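Local coordinates for protein fructosyl amine: oxygen oxidoreductase (PDB 3DJE) that oxidatively deglycates fructosyl amines as an FAD-dependent fructosamine oxidase (amadoriase) of the MSOX/MTOX family, at residues Leu10-Gly15 with Thr213-Gly218. Residues are numbered along the deposited sequence; the frame is centred on the assembly and turned at random.
Sequences LIVGAG and TFLCAG. With FAD (flavin-adenine dinucleotide), chain C.
Val-12 reaches across to Phe-214, Leu-215 and Thr-213 where two neighbouring parallel strands, 10-12 and 213-215, run side by side in the Rossmann-type sheet. Its CB stands 3.8 Å from Phe-214 O and 4.0 Å from Leu-215 CD1. From there the side chain forks: CG1, anti to the backbone N (chi1 177°), meets Leu-215 CD1 at 3.9 Å and the adenine of FAD at C2A, 3.7 Å away, while Val-12 CG2 meets Phe-214 O and, slightly farther off, the CG2 methyl of Thr-213. The Val-12 and Leu-215 side chains lie alongside each other, pointing the same way. On the reverse face, Ile-11 CG1 comes obliquely to Phe-214 CD2 at 4.0 Å, Leu-10 O lies in plane at the ring's edge, and helix 16-27 packs against Ile-11 and Phe-214. Three backbone hydrogen bonds join the strands: Phe-214 N to Leu-10 O, Val-12 N to Phe-214 O (N-H...O 177°) and Cys-216 N to Val-12 O, more bent at 143°. Beyond this last bond the two segments part around the cofactor. Gly-13 CA comes within 3.6 Å of adenine N3A, and Ala-217 CA within 3.3 Å of ribose O4B; Gly-13 and Gly-15 fit the dinucleotide-binding GxGxxG pattern, and the Asp-37 carboxylate hydrogen-bonds Ala-14 N through OD2 and FAD through OD1. Apolar contacts and backbone hydrogen bonds thus hold the strands side by side, while bare glycine backbone lets Cys-216 O pass close to Gly-13, and FAD O5B and O3P close to Gly-15 and Gly-218 respectively.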
ATOM      1  N   LEU A  10      -4.602  -9.282 -20.412  1.00 10.54           N
ATOM      2  CA  LEU A  10      -5.339  -9.691 -19.222  1.00 10.57           C
ATOM      3  C   LEU A  10      -4.614  -9.207 -17.992  1.00 10.47           C
ATOM      4  O   LEU A  10      -3.402  -9.403 -17.882  1.00 10.85           O
ATOM      5  CB  LEU A  10      -5.432 -11.210 -19.178  1.00 11.10           C
ATOM      6  CG  LEU A  10      -6.304 -11.810 -18.077  1.00 10.87           C
ATOM      7  CD1 LEU A  10      -7.766 -11.391 -18.241  1.00 12.04           C
ATOM      8  CD2 LEU A  10      -6.190 -13.326 -18.121  1.00 11.63           C
ATOM      9  N   ILE A  11      -5.339  -8.549 -17.083  1.00 10.04           N
ATOM     10  CA  ILE A  11      -4.744  -8.127 -15.815  1.00  9.22           C
ATOM     11  C   ILE A  11      -5.404  -8.897 -14.689  1.00  9.18           C
ATOM     12  O   ILE A  11      -6.639  -8.872 -14.563  1.00  9.11           O
ATOM     13  CB  ILE A  11      -4.917  -6.619 -15.559  1.00  9.38           C
ATOM     14  CG1 ILE A  11      -4.246  -5.820 -16.676  1.00 10.12           C
ATOM     15  CG2 ILE A  11      -4.364  -6.227 -14.174  1.00  9.99           C
ATOM     16  CD1 ILE A  11      -4.609  -4.361 -16.653  1.00 11.77           C
ATOM     17  N   VAL A  12      -4.593  -9.600 -13.897  1.00  8.29           N
ATOM     18  CA  VAL A  12      -5.096 -10.319 -12.717  1.00  9.17           C
ATOM     19  C   VAL A  12      -4.966  -9.415 -11.497  1.00  9.47           C
ATOM     20  O   VAL A  12      -3.851  -9.162 -11.010  1.00  9.83           O
ATOM     21  CB  VAL A  12      -4.359 -11.669 -12.491  1.00  8.90           C
ATOM     22  CG1 VAL A  12      -4.865 -12.389 -11.185  1.00  9.26           C
ATOM     23  CG2 VAL A  12      -4.525 -12.583 -13.694  1.00 11.51           C
ATOM     24  N   GLY A  13      -6.110  -8.910 -11.041  1.00  9.50           N
ATOM     25  CA  GLY A  13      -6.194  -7.989  -9.915  1.00 10.16           C
ATOM     26  C   GLY A  13      -6.551  -6.573 -10.337  1.00 10.85           C
ATOM     27  O   GLY A  13      -5.838  -5.956 -11.134  1.00 11.95           O
ATOM     28  N   ALA A  14      -7.650  -6.045  -9.791  1.00 10.53           N
ATOM     29  CA  ALA A  14      -8.078  -4.662 -10.028  1.00 10.84           C
ATOM     30  C   ALA A  14      -7.799  -3.758  -8.816  1.00 11.07           C
ATOM     31  O   ALA A  14      -8.579  -2.855  -8.504  1.00 12.50           O
ATOM     32  CB  ALA A  14      -9.575  -4.631 -10.394  1.00 11.15           C
ATOM     33  N   GLY A  15      -6.683  -4.017  -8.141  1.00 10.89           N
ATOM     34  CA  GLY A  15      -6.271  -3.206  -7.008  1.00 10.08           C
ATOM     35  C   GLY A  15      -5.487  -2.004  -7.468  1.00  9.41           C
ATOM     36  O   GLY A  15      -5.669  -1.506  -8.591  1.00  9.45           O
ATOM     37  N   THR A 213      -0.358 -11.507 -20.030  1.00 10.13           N
ATOM     38  CA  THR A 213      -1.038 -11.526 -18.732  1.00 10.82           C
ATOM     39  C   THR A 213      -0.187 -10.754 -17.737  1.00 10.49           C
ATOM     40  O   THR A 213       1.014 -11.022 -17.614  1.00 11.12           O
ATOM     41  CB  THR A 213      -1.222 -12.993 -18.243  1.00 11.17           C
ATOM     42  OG1 THR A 213      -2.016 -13.729 -19.188  1.00 12.30           O
ATOM     43  CG2 THR A 213      -1.860 -13.057 -16.862  1.00 12.46           C
ATOM     44  N   PHE A 214      -0.810  -9.800 -17.037  1.00  9.99           N
ATOM     45  CA  PHE A 214      -0.166  -9.035 -15.986  1.00 10.53           C
ATOM     46  C   PHE A 214      -0.651  -9.577 -14.650  1.00 10.41           C
ATOM     47  O   PHE A 214      -1.851  -9.658 -14.427  1.00 11.29           O
ATOM     48  CB  PHE A 214      -0.569  -7.564 -16.055  1.00  9.56           C
ATOM     49  CG  PHE A 214      -0.106  -6.847 -17.303  1.00 10.09           C
ATOM     50  CD1 PHE A 214       1.037  -6.048 -17.280  1.00 10.36           C
ATOM     51  CD2 PHE A 214      -0.833  -6.946 -18.487  1.00 11.80           C
ATOM     52  CE1 PHE A 214       1.457  -5.361 -18.430  1.00 11.19           C
ATOM     53  CE2 PHE A 214      -0.409  -6.263 -19.644  1.00 11.90           C
ATOM     54  CZ  PHE A 214       0.738  -5.470 -19.602  1.00 11.28           C
ATOM     55  N   LEU A 215       0.282  -9.914 -13.771  1.00 10.38           N
ATOM     56  CA  LEU A 215      -0.069 -10.393 -12.443  1.00 10.54           C
ATOM     57  C   LEU A 215       0.074  -9.237 -11.448  1.00 11.08           C
ATOM     58  O   LEU A 215       1.185  -8.814 -11.128  1.00 11.17           O
ATOM     59  CB  LEU A 215       0.789 -11.596 -12.074  1.00 11.04           C
ATOM     60  CG  LEU A 215       0.498 -12.252 -10.718  1.00 11.32           C
ATOM     61  CD1 LEU A 215      -0.973 -12.651 -10.629  1.00 12.91           C
ATOM     62  CD2 LEU A 215       1.401 -13.454 -10.535  1.00 12.23           C
ATOM     63  N   CYS A 216      -1.075  -8.744 -10.987  1.00 10.92           N
ATOM     64  CA  CYS A 216      -1.150  -7.581 -10.104  1.00 10.98           C
ATOM     65  C   CYS A 216      -2.068  -7.883  -8.921  1.00 10.69           C
ATOM     66  O   CYS A 216      -2.898  -7.068  -8.531  1.00 10.23           O
ATOM     67  CB  CYS A 216      -1.685  -6.374 -10.884  1.00 11.54           C
ATOM     68  SG  CYS A 216      -0.589  -5.827 -12.191  1.00 12.83           S
ATOM     69  N   ALA A 217      -1.903  -9.066  -8.343  1.00 10.27           N
ATOM     70  CA  ALA A 217      -2.783  -9.542  -7.286  1.00 10.80           C
ATOM     71  C   ALA A 217      -2.307  -9.228  -5.852  1.00 10.88           C
ATOM     72  O   ALA A 217      -2.818  -9.804  -4.879  1.00 10.53           O
ATOM     73  CB  ALA A 217      -3.027 -11.054  -7.477  1.00 11.12           C
ATOM     74  N   GLY A 218      -1.331  -8.327  -5.727  1.00 10.26           N
ATOM     75  CA  GLY A 218      -0.910  -7.846  -4.421  1.00 10.49           C
ATOM     76  C   GLY A 218      -0.452  -8.974  -3.529  1.00 10.11           C
ATOM     77  O   GLY A 218       0.350  -9.824  -3.956  1.00 11.01           O
TER
HETATM   78  PA  FAD C 500      -3.873  -4.376  -3.867  1.00  9.66           P
HETATM   79  O1A FAD C 500      -4.269  -2.981  -4.084  1.00 10.32           O
HETATM   80  O2A FAD C 500      -4.121  -4.990  -2.527  1.00  9.99           O
HETATM   81  O5B FAD C 500      -4.600  -5.179  -5.020  1.00 10.46           O
HETATM   82  C5B FAD C 500      -4.578  -6.606  -5.107  1.00 10.37           C
HETATM   83  C4B FAD C 500      -5.826  -7.019  -5.899  1.00 11.02           C
HETATM   84  O4B FAD C 500      -5.620  -8.423  -6.146  1.00  9.92           O
HETATM   85  C3B FAD C 500      -7.056  -6.894  -4.970  1.00 11.02           C
HETATM   86  O3B FAD C 500      -8.030  -5.992  -5.518  1.00 12.08           O
HETATM   87  C2B FAD C 500      -7.571  -8.342  -4.930  1.00  9.60           C
HETATM   88  O2B FAD C 500      -9.031  -8.416  -4.943  1.00 12.18           O
HETATM   89  C1B FAD C 500      -6.907  -8.960  -6.193  1.00 11.05           C
HETATM   90  N9A FAD C 500      -7.017 -10.447  -6.091  1.00 10.58           N
HETATM   91  C8A FAD C 500      -6.857 -11.231  -5.004  1.00 10.90           C
HETATM   92  N7A FAD C 500      -7.107 -12.512  -5.349  1.00  9.14           N
HETATM   93  C5A FAD C 500      -7.425 -12.529  -6.651  1.00  8.71           C
HETATM   94  C6A FAD C 500      -7.791 -13.539  -7.547  1.00  9.40           C
HETATM   95  N6A FAD C 500      -7.888 -14.822  -7.124  1.00 10.29           N
HETATM   96  N1A FAD C 500      -8.054 -13.208  -8.827  1.00  9.55           N
HETATM   97  C2A FAD C 500      -7.971 -11.941  -9.251  1.00  9.77           C
HETATM   98  N3A FAD C 500      -7.628 -10.950  -8.420  1.00  8.96           N
HETATM   99  C4A FAD C 500      -7.354 -11.227  -7.123  1.00  8.87           C
HETATM  100  N1  FAD C 500       1.167   3.002   0.681  1.00  9.29           N
HETATM  101  C2  FAD C 500       1.457   4.352   0.501  1.00  9.88           C
HETATM  102  O2  FAD C 500       1.996   4.765  -0.528  1.00 10.41           O
HETATM  103  N3  FAD C 500       1.133   5.252   1.517  1.00  9.88           N
HETATM  104  C4  FAD C 500       0.542   4.837   2.705  1.00 11.21           C
HETATM  105  O4  FAD C 500       0.265   5.664   3.582  1.00 10.70           O
HETATM  106  C4X FAD C 500       0.273   3.471   2.880  1.00 10.49           C
HETATM  107  N5  FAD C 500      -0.304   3.017   4.065  1.00 11.11           N
HETATM  108  C5X FAD C 500      -0.727   1.693   4.156  1.00  9.98           C
HETATM  109  C6  FAD C 500      -1.487   1.312   5.257  1.00 11.30           C
HETATM  110  C7  FAD C 500      -1.965   0.012   5.359  1.00 11.37           C
HETATM  111  C7M FAD C 500      -2.778  -0.357   6.608  1.00 11.77           C
HETATM  112  C8  FAD C 500      -1.710  -0.911   4.346  1.00 10.75           C
HETATM  113  C8M FAD C 500      -2.311  -2.334   4.426  1.00 11.57           C
HETATM  114  C9  FAD C 500      -0.958  -0.516   3.230  1.00 10.37           C
HETATM  115  C9A FAD C 500      -0.473   0.794   3.123  1.00  9.09           C
HETATM  116  N10 FAD C 500       0.297   1.216   2.021  1.00  9.79           N
HETATM  117  C10 FAD C 500       0.588   2.571   1.864  1.00  9.91           C
HETATM  118  C1' FAD C 500       0.776   0.246   1.027  1.00  8.36           C
HETATM  119  C2' FAD C 500      -0.177   0.210  -0.168  1.00  8.62           C
HETATM  120  O2' FAD C 500      -1.545   0.238   0.295  1.00  9.46           O
HETATM  121  C3' FAD C 500       0.086  -1.055  -0.981  1.00  7.33           C
HETATM  122  O3' FAD C 500       1.506  -1.196  -1.190  1.00  9.64           O
HETATM  123  C4' FAD C 500      -0.584  -1.008  -2.358  1.00  8.43           C
HETATM  124  O4' FAD C 500      -1.934  -0.554  -2.276  1.00  9.75           O
HETATM  125  C5' FAD C 500      -0.564  -2.416  -2.965  1.00  9.58           C
HETATM  126  O5' FAD C 500      -1.137  -2.381  -4.282  1.00  8.86           O
HETATM  127  P   FAD C 500      -1.313  -3.739  -5.117  1.00  9.27           P
HETATM  128  O1P FAD C 500      -0.002  -4.452  -5.168  1.00  9.53           O
HETATM  129  O2P FAD C 500      -2.007  -3.354  -6.363  1.00  9.14           O
HETATM  130  O3P FAD C 500      -2.326  -4.630  -4.243  1.00  9.07           O